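Long-range contacts in putative peptide ABC-transport system periplasmic peptide-binding protein (Campylobacter jejuni, PDB 4OEU), which probably serves as the periplasmic solute-binding component of an ABC importer of the peptide/nickel family and is seen here with nickel and histidine bound: residues 101-106 with 427-432; 61-66 with 120-125; 198-203 with 216-221. One frame throughout, in Å; residues are numbered along the deposited sequence.

Interaction 1: 101-106 with 427-432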
loop_
_atom_site.group_PDB
_atom_site.type_symbol
_atom_site.label_atom_id
_atom_site.label_comp_id
_atom_site.label_asym_id
_atom_site.label_seq_id
_atom_site.Cartn_x
_atom_site.Cartn_y
_atom_site.Cartn_z
ATOM N N TYR A 101 -12.949 0.844 -6.135
ATOM C CA TYR A 101 -14.028 1.583 -6.795
ATOM C C TYR A 101 -13.590 2.970 -7.272
ATOM O O TYR A 101 -13.976 3.407 -8.362
ATOM C CB TYR A 101 -15.229 1.707 -5.846
ATOM C CG TYR A 101 -16.315 2.671 -6.278
ATOM C CD1 TYR A 101 -17.364 2.253 -7.088
ATOM C CD2 TYR A 101 -16.312 3.993 -5.843
ATOM C CE1 TYR A 101 -18.366 3.131 -7.475
ATOM C CE2 TYR A 101 -17.304 4.880 -6.224
ATOM C CZ TYR A 101 -18.330 4.445 -7.037
ATOM O OH TYR A 101 -19.318 5.330 -7.413
ATOM N N VAL A 102 -12.779 3.660 -6.472
ATOM C CA VAL A 102 -12.407 5.036 -6.805
ATOM C C VAL A 102 -11.561 5.128 -8.072
ATOM O O VAL A 102 -11.500 6.189 -8.698
ATOM C CB VAL A 102 -11.641 5.725 -5.649
ATOM C CG1 VAL A 102 -12.525 5.839 -4.425
ATOM C CG2 VAL A 102 -10.349 4.986 -5.329
ATOM N N ASN A 103 -10.921 4.023 -8.453
ATOM C CA ASN A 103 -10.110 4.000 -9.671
ATOM C C ASN A 103 -10.955 3.831 -10.918
ATOM O O ASN A 103 -10.451 3.950 -12.037
ATOM C CB ASN A 103 -9.068 2.882 -9.632
ATOM C CG ASN A 103 -8.049 3.066 -8.525
ATOM O OD1 ASN A 103 -7.978 4.121 -7.885
ATOM N ND2 ASN A 103 -7.233 2.039 -8.308
ATOM N N PHE A 104 -12.232 3.526 -10.728
ATOM C CA PHE A 104 -13.094 3.226 -11.861
ATOM C C PHE A 104 -14.374 4.057 -11.892
ATOM O O PHE A 104 -15.199 3.895 -12.802
ATOM C CB PHE A 104 -13.433 1.736 -11.866
ATOM C CG PHE A 104 -12.250 0.853 -12.133
ATOM C CD1 PHE A 104 -11.951 0.448 -13.428
ATOM C CD2 PHE A 104 -11.433 0.430 -11.100
ATOM C CE1 PHE A 104 -10.855 -0.362 -13.686
ATOM C CE2 PHE A 104 -10.336 -0.374 -11.346
ATOM C CZ PHE A 104 -10.043 -0.770 -12.635
ATOM N N GLU A 105 -14.507 4.989 -10.952
ATOM C CA GLU A 105 -15.755 5.740 -10.810
ATOM C C GLU A 105 -16.047 6.689 -11.974
ATOM O O GLU A 105 -17.207 6.968 -12.266
ATOM C CB GLU A 105 -15.753 6.529 -9.495
ATOM C CG GLU A 105 -14.618 7.535 -9.365
ATOM C CD GLU A 105 -14.812 8.495 -8.200
ATOM O OE1 GLU A 105 -15.761 8.309 -7.404
ATOM O OE2 GLU A 105 -14.010 9.442 -8.083
ATOM N N ASP A 106 -15.006 7.159 -12.652
ATOM C CA ASP A 106 -15.179 8.141 -13.719
ATOM C C ASP A 106 -15.529 7.505 -15.070
ATOM O O ASP A 106 -15.582 8.192 -16.092
ATOM C CB ASP A 106 -13.911 9.001 -13.847
ATOM C CG ASP A 106 -13.736 9.959 -12.674
ATOM O OD1 ASP A 106 -14.759 10.484 -12.181
ATOM O OD2 ASP A 106 -12.582 10.170 -12.229
ATOM N N LYS A 427 -8.725 17.334 -8.635
ATOM C CA LYS A 427 -8.276 17.980 -9.860
ATOM C C LYS A 427 -7.034 17.296 -10.411
ATOM O O LYS A 427 -6.895 17.146 -11.624
ATOM C CB LYS A 427 -7.995 19.468 -9.621
ATOM C CG LYS A 427 -9.246 20.297 -9.357
ATOM C CD LYS A 427 -9.030 21.768 -9.695
ATOM C CE LYS A 427 -10.341 22.441 -10.085
ATOM N NZ LYS A 427 -11.074 21.644 -11.111
ATOM N N ALA A 428 -6.152 16.848 -9.522
ATOM C CA ALA A 428 -4.940 16.156 -9.947
ATOM C C ALA A 428 -5.252 14.827 -10.627
ATOM O O ALA A 428 -4.608 14.472 -11.620
ATOM C CB ALA A 428 -4.019 15.934 -8.772
ATOM N N ARG A 429 -6.239 14.102 -10.102
ATOM C CA ARG A 429 -6.566 12.793 -10.651
ATOM C C ARG A 429 -7.409 12.920 -11.914
ATOM O O ARG A 429 -7.555 11.951 -12.652
ATOM C CB ARG A 429 -7.297 11.923 -9.617
ATOM C CG ARG A 429 -8.802 12.162 -9.512
ATOM C CD ARG A 429 -9.368 11.696 -8.162
ATOM N NE ARG A 429 -8.963 10.326 -7.836
ATOM C CZ ARG A 429 -9.710 9.243 -8.044
ATOM N NH1 ARG A 429 -9.243 8.046 -7.706
ATOM N NH2 ARG A 429 -10.910 9.350 -8.605
ATOM N N ASN A 430 -7.967 14.102 -12.167
ATOM C CA ASN A 430 -8.784 14.293 -13.369
ATOM C C ASN A 430 -8.151 15.245 -14.377
ATOM O O ASN A 430 -8.846 15.809 -15.223
ATOM C CB ASN A 430 -10.194 14.800 -13.036
ATOM C CG ASN A 430 -11.105 13.717 -12.460
ATOM O OD1 ASN A 430 -11.976 14.005 -11.642
ATOM N ND2 ASN A 430 -10.906 12.472 -12.878
ATOM N N THR A 431 -6.836 15.410 -14.308
ATOM C CA THR A 431 -6.138 16.295 -15.239
ATOM C C THR A 431 -5.175 15.493 -16.113
ATOM O O THR A 431 -4.335 14.756 -15.600
ATOM C CB THR A 431 -5.329 17.388 -14.496
ATOM O OG1 THR A 431 -6.200 18.167 -13.667
ATOM C CG2 THR A 431 -4.625 18.293 -15.489
ATOM N N SER A 432 -5.296 15.619 -17.430
ATOM C CA SER A 432 -4.426 14.849 -18.312
ATOM C C SER A 432 -3.002 15.397 -18.347
ATOM O O SER A 432 -2.039 14.631 -18.302
ATOM C CB SER A 432 -4.997 14.798 -19.728
ATOM O OG SER A 432 -6.342 14.365 -19.703
#
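Arg429 reaches across from the end of helix 419-429 and grips the backbone carbonyl of Val102 end-on with both terminal nitrogens. Arg429 NH1 lies 3.1 Å from Val102 O. Arg429 NH2 is 3.2 Å from the same Val102 O. The oxygen sits in the guanidinium plane, yet both donors approach from one face of the carbonyl: NH1 stands well above its plane, NH2 is only tilted from it. Arg429 NH2 also forms a salt bridge to Glu105 OE2 at 3.1 Å, the carboxylate turned nearly perpendicular to the guanidinium; a glycerol, probably from crystallisation, also hydrogen-bonds this OE2. Beside this cluster, Asn430 ND2 donates an almost straight bond (168°) to Asp106 OD2 at 2.9 Å; the oxygen lies in the amide plane, while the nitrogen comes from above the carboxylate plane.

The Arg429 chain leaves with CG lodged between its backbone N and carbonyl carbon (chi1 83°) and bends at chi3, which brings the NH1-NH2 edge up to Val102 O. Outside the two segments, Asp391 forms a salt bridge with NH1 and Phe395 a cation-pi contact, which together probably restrict the guanidinium's rotation. Asn430 ND2 is shared with Pro125 O, and its OD1 accepts from Gln426. The contact thus pins the loop between helix 81-92 and strand 107-112 to the end of helix 419-429, with helix 395-398 packing on Val102 and helix 129-132 on Asn103 and Phe104.

Interaction 2: 61-66 with 120-125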
loop_
_atom_site.group_PDB
_atom_site.type_symbol
_atom_site.label_atom_id
_atom_site.label_comp_id
_atom_site.label_asym_id
_atom_site.label_seq_id
_atom_site.Cartn_x
_atom_site.Cartn_y
_atom_site.Cartn_z
ATOM N N LEU A 61 -10.567 10.860 -22.936
ATOM C CA LEU A 61 -11.857 10.318 -22.507
ATOM C C LEU A 61 -12.188 8.953 -23.122
ATOM O O LEU A 61 -13.072 8.240 -22.629
ATOM C CB LEU A 61 -12.977 11.309 -22.832
ATOM C CG LEU A 61 -12.818 12.697 -22.210
ATOM C CD1 LEU A 61 -13.877 13.658 -22.725
ATOM C CD2 LEU A 61 -12.866 12.601 -20.698
ATOM N N VAL A 62 -11.468 8.570 -24.173
ATOM C CA VAL A 62 -11.761 7.317 -24.858
ATOM C C VAL A 62 -10.536 6.417 -24.916
ATOM O O VAL A 62 -9.487 6.804 -25.431
ATOM C CB VAL A 62 -12.280 7.563 -26.297
ATOM C CG1 VAL A 62 -12.365 6.256 -27.069
ATOM C CG2 VAL A 62 -13.630 8.254 -26.263
ATOM N N TYR A 63 -10.684 5.215 -24.369
ATOM C CA TYR A 63 -9.631 4.209 -24.395
ATOM C C TYR A 63 -10.014 3.049 -25.304
ATOM O O TYR A 63 -11.024 2.380 -25.080
ATOM C CB TYR A 63 -9.345 3.686 -22.984
ATOM C CG TYR A 63 -8.578 4.636 -22.091
ATOM C CD1 TYR A 63 -7.247 4.394 -21.765
ATOM C CD2 TYR A 63 -9.187 5.761 -21.553
ATOM C CE1 TYR A 63 -6.543 5.253 -20.943
ATOM C CE2 TYR A 63 -8.490 6.625 -20.732
ATOM C CZ TYR A 63 -7.171 6.367 -20.432
ATOM O OH TYR A 63 -6.487 7.232 -19.603
ATOM N N ASP A 64 -9.217 2.826 -26.341
ATOM C CA ASP A 64 -9.361 1.633 -27.161
ATOM C C ASP A 64 -8.317 0.613 -26.729
ATOM O O ASP A 64 -7.115 0.875 -26.788
ATOM C CB ASP A 64 -9.225 1.963 -28.648
ATOM C CG ASP A 64 -10.464 2.635 -29.205
ATOM O OD1 ASP A 64 -11.477 1.934 -29.414
ATOM O OD2 ASP A 64 -10.429 3.862 -29.425
ATOM N N ILE A 65 -8.789 -0.541 -26.268
ATOM C CA ILE A 65 -7.907 -1.561 -25.736
ATOM C C ILE A 65 -7.971 -2.820 -26.596
ATOM O O ILE A 65 -9.052 -3.356 -26.851
ATOM C CB ILE A 65 -8.282 -1.937 -24.288
ATOM C CG1 ILE A 65 -8.438 -0.688 -23.405
ATOM C CG2 ILE A 65 -7.269 -2.908 -23.717
ATOM C CD1 ILE A 65 -7.142 0.026 -23.085
ATOM N N PHE A 66 -6.810 -3.284 -27.044
ATOM C CA PHE A 66 -6.728 -4.478 -27.887
ATOM C C PHE A 66 -6.156 -5.643 -27.089
ATOM O O PHE A 66 -5.101 -5.517 -26.460
ATOM C CB PHE A 66 -5.880 -4.200 -29.127
ATOM C CG PHE A 66 -6.339 -3.007 -29.908
ATOM C CD1 PHE A 66 -7.378 -3.122 -30.819
ATOM C CD2 PHE A 66 -5.751 -1.763 -29.717
ATOM C CE1 PHE A 66 -7.815 -2.023 -31.540
ATOM C CE2 PHE A 66 -6.182 -0.660 -30.435
ATOM C CZ PHE A 66 -7.218 -0.791 -31.346
ATOM N N ILE A 120 -13.399 1.869 -23.939
ATOM C CA ILE A 120 -13.777 2.443 -22.657
ATOM C C ILE A 120 -13.909 3.958 -22.763
ATOM O O ILE A 120 -12.979 4.646 -23.204
ATOM C CB ILE A 120 -12.749 2.096 -21.570
ATOM C CG1 ILE A 120 -12.498 0.585 -21.538
ATOM C CG2 ILE A 120 -13.216 2.592 -20.205
ATOM C CD1 ILE A 120 -11.236 0.192 -20.788
ATOM N N THR A 121 -15.069 4.474 -22.361
ATOM C CA THR A 121 -15.306 5.912 -22.387
ATOM C C THR A 121 -15.459 6.472 -20.966
ATOM O O THR A 121 -16.120 5.870 -20.115
ATOM C CB THR A 121 -16.555 6.253 -23.219
ATOM O OG1 THR A 121 -16.466 5.605 -24.495
ATOM C CG2 THR A 121 -16.664 7.748 -23.433
ATOM N N LEU A 122 -14.872 7.644 -20.731
ATOM C CA LEU A 122 -14.836 8.236 -19.404
ATOM C C LEU A 122 -15.672 9.511 -19.359
ATOM O O LEU A 122 -15.800 10.206 -20.371
ATOM C CB LEU A 122 -13.394 8.571 -19.017
ATOM C CG LEU A 122 -12.357 7.448 -18.944
ATOM C CD1 LEU A 122 -11.065 7.960 -18.320
ATOM C CD2 LEU A 122 -12.896 6.252 -18.193
ATOM N N PHE A 123 -16.246 9.816 -18.195
ATOM C CA PHE A 123 -16.903 11.107 -17.997
ATOM C C PHE A 123 -15.879 12.231 -17.953
ATOM O O PHE A 123 -16.116 13.330 -18.450
ATOM C CB PHE A 123 -17.738 11.114 -16.716
ATOM C CG PHE A 123 -18.997 10.303 -16.806
ATOM C CD1 PHE A 123 -20.060 10.742 -17.581
ATOM C CD2 PHE A 123 -19.129 9.115 -16.109
ATOM C CE1 PHE A 123 -21.223 10.011 -17.664
ATOM C CE2 PHE A 123 -20.297 8.374 -16.188
ATOM C CZ PHE A 123 -21.342 8.824 -16.962
ATOM N N LYS A 124 -14.742 11.944 -17.333
ATOM C CA LYS A 124 -13.687 12.925 -17.128
ATOM C C LYS A 124 -12.357 12.209 -17.306
ATOM O O LYS A 124 -12.288 10.993 -17.121
ATOM C CB LYS A 124 -13.788 13.542 -15.728
ATOM C CG LYS A 124 -15.032 14.380 -15.490
ATOM C CD LYS A 124 -15.186 14.693 -14.007
ATOM C CE LYS A 124 -16.615 15.096 -13.659
ATOM N NZ LYS A 124 -16.815 15.201 -12.180
ATOM N N PRO A 125 -11.288 12.955 -17.623
ATOM C CA PRO A 125 -9.979 12.307 -17.764
ATOM C C PRO A 125 -9.526 11.625 -16.471
ATOM O O PRO A 125 -9.798 12.139 -15.391
ATOM C CB PRO A 125 -9.043 13.468 -18.119
ATOM C CG PRO A 125 -9.935 14.549 -18.640
ATOM C CD PRO A 125 -11.238 14.396 -17.922
#
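Tyr63 and Ile120 face each other as an antiparallel hydrogen-bonded pair, their side chains on the same face of the sheet with Tyr63 CB 4.0 Å from Ile120 CB. The tyrosine ring lies beside Leu122: CG is anti to the carbonyl carbon (chi1 -74°), and Tyr63 CE2 comes to 3.8 Å from Leu122 CD1 at an oblique approach. Farther along strand 62-67, Ile65 CG1 is met by Ile120 CD1, the end of an extended CG1-CD1 branch, at 3.9 Å. Helix 129-132 covers this buried face, Phe129 meeting the Tyr63 ring edge-to-face and also touching Ile120.

These strands, 62-67 and 117-122, are neighbours within a five-stranded antiparallel sheet, with strand 46-56 beyond the first and strand 107-112 beyond the second. The short segments run at 165° to each other. Two reciprocal main-chain bonds join the Tyr63-Ile120 pair: Tyr63 N donates to Ile120 O at 2.6 Å, and Ile120 N to Tyr63 O is returned at 2.7 Å. A third, Leu122 N to Leu61 O, carries the pairing to the end of the strand.

On the opposite face, Val62 and Thr121 form a non-hydrogen-bonded pair whose side chains lie side by side and point the same way, with Val62 CG2 4.2 Å from Thr121 CG2. Leu61 extends past the strand end: its CD2 rests 3.7 Å from Pro125 CD and also lies against the Lys124-Pro125 peptide, 3.5 Å from Pro125 N.

Interaction 3: 198-203 with 216-221; sequences FDPSIA and LIDVSL
Pro200 opens helix 200-209 with its CA nearest that of Ile217, 6.2 Å away, while Ser201 faces Leu221 at a CA separation of 7.4 Å. The helix begins with an N-cap: Asp199 holds that position, its OD1 accepting a weak bond from Ser201 N, and Ala203 N bonds back to Asp199 O in the first turn. Within the fold of this family 5 solute-binding protein, the contact is plain packing between that helix start and the turn after strand 214-216. In 216-221 Leu221 N closes on Asp218 O at 2.9 Å, which curls residues 218-221 so that the CB atoms of both Asp218 and Leu221 point at the helix. No hydrogen bond crosses between the segments.

The proline ring is the centre of it. Asp218 comes obliquely across the CB-CG side of Pro200, its carboxylate lying against those carbons, while Leu221 CD2 meets Pro200 CB at 3.7 Å. The same CD2 lies against the Pro200-Ser201 peptide, 3.4 Å from Pro200 O. One turn along the helix, Ala203 CB receives Ile217 CD1 at 4.0 Å; in Ile217, chi1 of -59° sets CG1 anti to the carbonyl carbon, and a bend at chi2 brings CD1 to Ala203.

Around them, Ile217 also touches Ser204 and Leu207 of the same helix and Val465 of strand 454-467, and Pro342, starting helix 342-357, packs on both Pro200 and Asp218. Although the contact buries Asp218 OD2, this atom has no polar partner in the model; it lies 3.6 Å from Pro200 CG.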
loop_
_atom_site.group_PDB
_atom_site.type_symbol
_atom_site.label_atom_id
_atom_site.label_comp_id
_atom_site.label_asym_id
_atom_site.label_seq_id
_atom_site.Cartn_x
_atom_site.Cartn_y
_atom_site.Cartn_z
ATOM N N PHE A 198 3.540 -12.993 10.292
ATOM C CA PHE A 198 3.569 -11.565 10.613
ATOM C C PHE A 198 4.648 -11.231 11.646
ATOM O O PHE A 198 5.014 -10.062 11.819
ATOM C CB PHE A 198 2.195 -11.089 11.111
ATOM C CG PHE A 198 1.609 -11.948 12.200
ATOM C CD1 PHE A 198 2.045 -11.829 13.514
ATOM C CD2 PHE A 198 0.617 -12.872 11.910
ATOM C CE1 PHE A 198 1.509 -12.621 14.514
ATOM C CE2 PHE A 198 0.074 -13.669 12.905
ATOM C CZ PHE A 198 0.523 -13.544 14.210
ATOM N N ASP A 199 5.164 -12.261 12.315
ATOM C CA ASP A 199 6.218 -12.081 13.310
ATOM C C ASP A 199 7.575 -12.307 12.650
ATOM O O ASP A 199 7.890 -13.418 12.227
ATOM C CB ASP A 199 6.014 -13.044 14.481
ATOM C CG ASP A 199 6.972 -12.786 15.627
ATOM O OD1 ASP A 199 8.091 -12.291 15.371
ATOM O OD2 ASP A 199 6.609 -13.082 16.785
ATOM N N PRO A 200 8.396 -11.246 12.586
ATOM C CA PRO A 200 9.685 -11.250 11.879
ATOM C C PRO A 200 10.703 -12.203 12.493
ATOM O O PRO A 200 11.507 -12.782 11.760
ATOM C CB PRO A 200 10.161 -9.790 11.992
ATOM C CG PRO A 200 8.944 -9.005 12.396
ATOM C CD PRO A 200 8.140 -9.951 13.236
ATOM N N SER A 201 10.685 -12.341 13.816
ATOM C CA SER A 201 11.600 -13.250 14.497
ATOM C C SER A 201 11.316 -14.686 14.084
ATOM O O SER A 201 12.237 -15.477 13.875
ATOM C CB SER A 201 11.484 -13.100 16.014
ATOM O OG SER A 201 12.053 -11.876 16.439
ATOM N N ILE A 202 10.034 -15.015 13.963
ATOM C CA ILE A 202 9.630 -16.338 13.511
ATOM C C ILE A 202 10.017 -16.521 12.041
ATOM O O ILE A 202 10.453 -17.603 11.637
ATOM C CB ILE A 202 8.118 -16.568 13.728
ATOM C CG1 ILE A 202 7.827 -16.663 15.231
ATOM C CG2 ILE A 202 7.651 -17.838 13.031
ATOM C CD1 ILE A 202 6.373 -16.897 15.572
ATOM N N ALA A 203 9.874 -15.456 11.253
ATOM C CA ALA A 203 10.258 -15.486 9.845
ATOM C C ALA A 203 11.750 -15.761 9.711
ATOM O O ALA A 203 12.171 -16.538 8.859
ATOM C CB ALA A 203 9.890 -14.170 9.154
ATOM N N LEU A 216 10.892 -10.999 3.568
ATOM C CA LEU A 216 11.389 -9.667 3.866
ATOM C C LEU A 216 11.650 -9.611 5.361
ATOM O O LEU A 216 10.744 -9.848 6.156
ATOM C CB LEU A 216 10.386 -8.588 3.447
ATOM C CG LEU A 216 9.941 -8.548 1.981
ATOM C CD1 LEU A 216 9.013 -7.363 1.735
ATOM C CD2 LEU A 216 11.140 -8.483 1.045
ATOM N N ILE A 217 12.885 -9.311 5.744
ATOM C CA ILE A 217 13.267 -9.318 7.149
ATOM C C ILE A 217 13.559 -7.907 7.644
ATOM O O ILE A 217 14.306 -7.161 7.004
ATOM C CB ILE A 217 14.498 -10.215 7.396
ATOM C CG1 ILE A 217 14.209 -11.650 6.952
ATOM C CG2 ILE A 217 14.872 -10.211 8.869
ATOM C CD1 ILE A 217 13.140 -12.344 7.785
ATOM N N ASP A 218 12.963 -7.549 8.782
ATOM C CA ASP A 218 13.173 -6.243 9.403
ATOM C C ASP A 218 14.665 -5.969 9.588
ATOM O O ASP A 218 15.434 -6.877 9.918
ATOM C CB ASP A 218 12.464 -6.176 10.760
ATOM C CG ASP A 218 10.948 -6.163 10.634
ATOM O OD1 ASP A 218 10.417 -6.539 9.558
ATOM O OD2 ASP A 218 10.286 -5.779 11.622
ATOM N N VAL A 219 15.061 -4.716 9.384
ATOM C CA VAL A 219 16.469 -4.317 9.417
ATOM C C VAL A 219 17.142 -4.645 10.758
ATOM O O VAL A 219 18.317 -5.007 10.797
ATOM C CB VAL A 219 16.612 -2.799 9.100
ATOM C CG1 VAL A 219 15.660 -1.969 9.958
ATOM C CG2 VAL A 219 18.048 -2.331 9.267
ATOM N N SER A 220 16.387 -4.543 11.849
ATOM C CA SER A 220 16.907 -4.868 13.177
ATOM C C SER A 220 17.326 -6.337 13.299
ATOM O O SER A 220 18.169 -6.680 14.126
ATOM C CB SER A 220 15.870 -4.529 14.252
ATOM O OG SER A 220 14.756 -5.396 14.181
ATOM N N LEU A 221 16.733 -7.197 12.476
ATOM C CA LEU A 221 17.025 -8.627 12.510
ATOM C C LEU A 221 18.046 -9.040 11.451
ATOM O O LEU A 221 18.468 -10.195 11.404
ATOM C CB LEU A 221 15.738 -9.435 12.323
ATOM C CG LEU A 221 14.871 -9.783 13.541
ATOM C CD1 LEU A 221 14.538 -8.564 14.391
ATOM C CD2 LEU A 221 13.601 -10.471 13.076
#

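Overall arrangement
From the N terminus, interaction 2 opens first, at strand 62-67. Before it closes at 120-125, the chain passes through helix 81-92 and the loop 101-106 that opens interaction 1, so the two cross. Interaction 1 closes only at 427-432, and the short loop of interaction 3, 198-203 with 216-221, falls within that span. Interactions 1 and 2 touch, their centres about 12 Å apart: Asp106 O probably bonds Phe123 N, and Ser432 packs on Pro125, linking the end of strand 117-122 to loop 101-106 and the residues just after helix 419-429. Interaction 3 lies across the chain's centre, about 37 and 44 Å from interactions 1 and 2 between centres, joining helix 200-209 to the turn after strand 214-216.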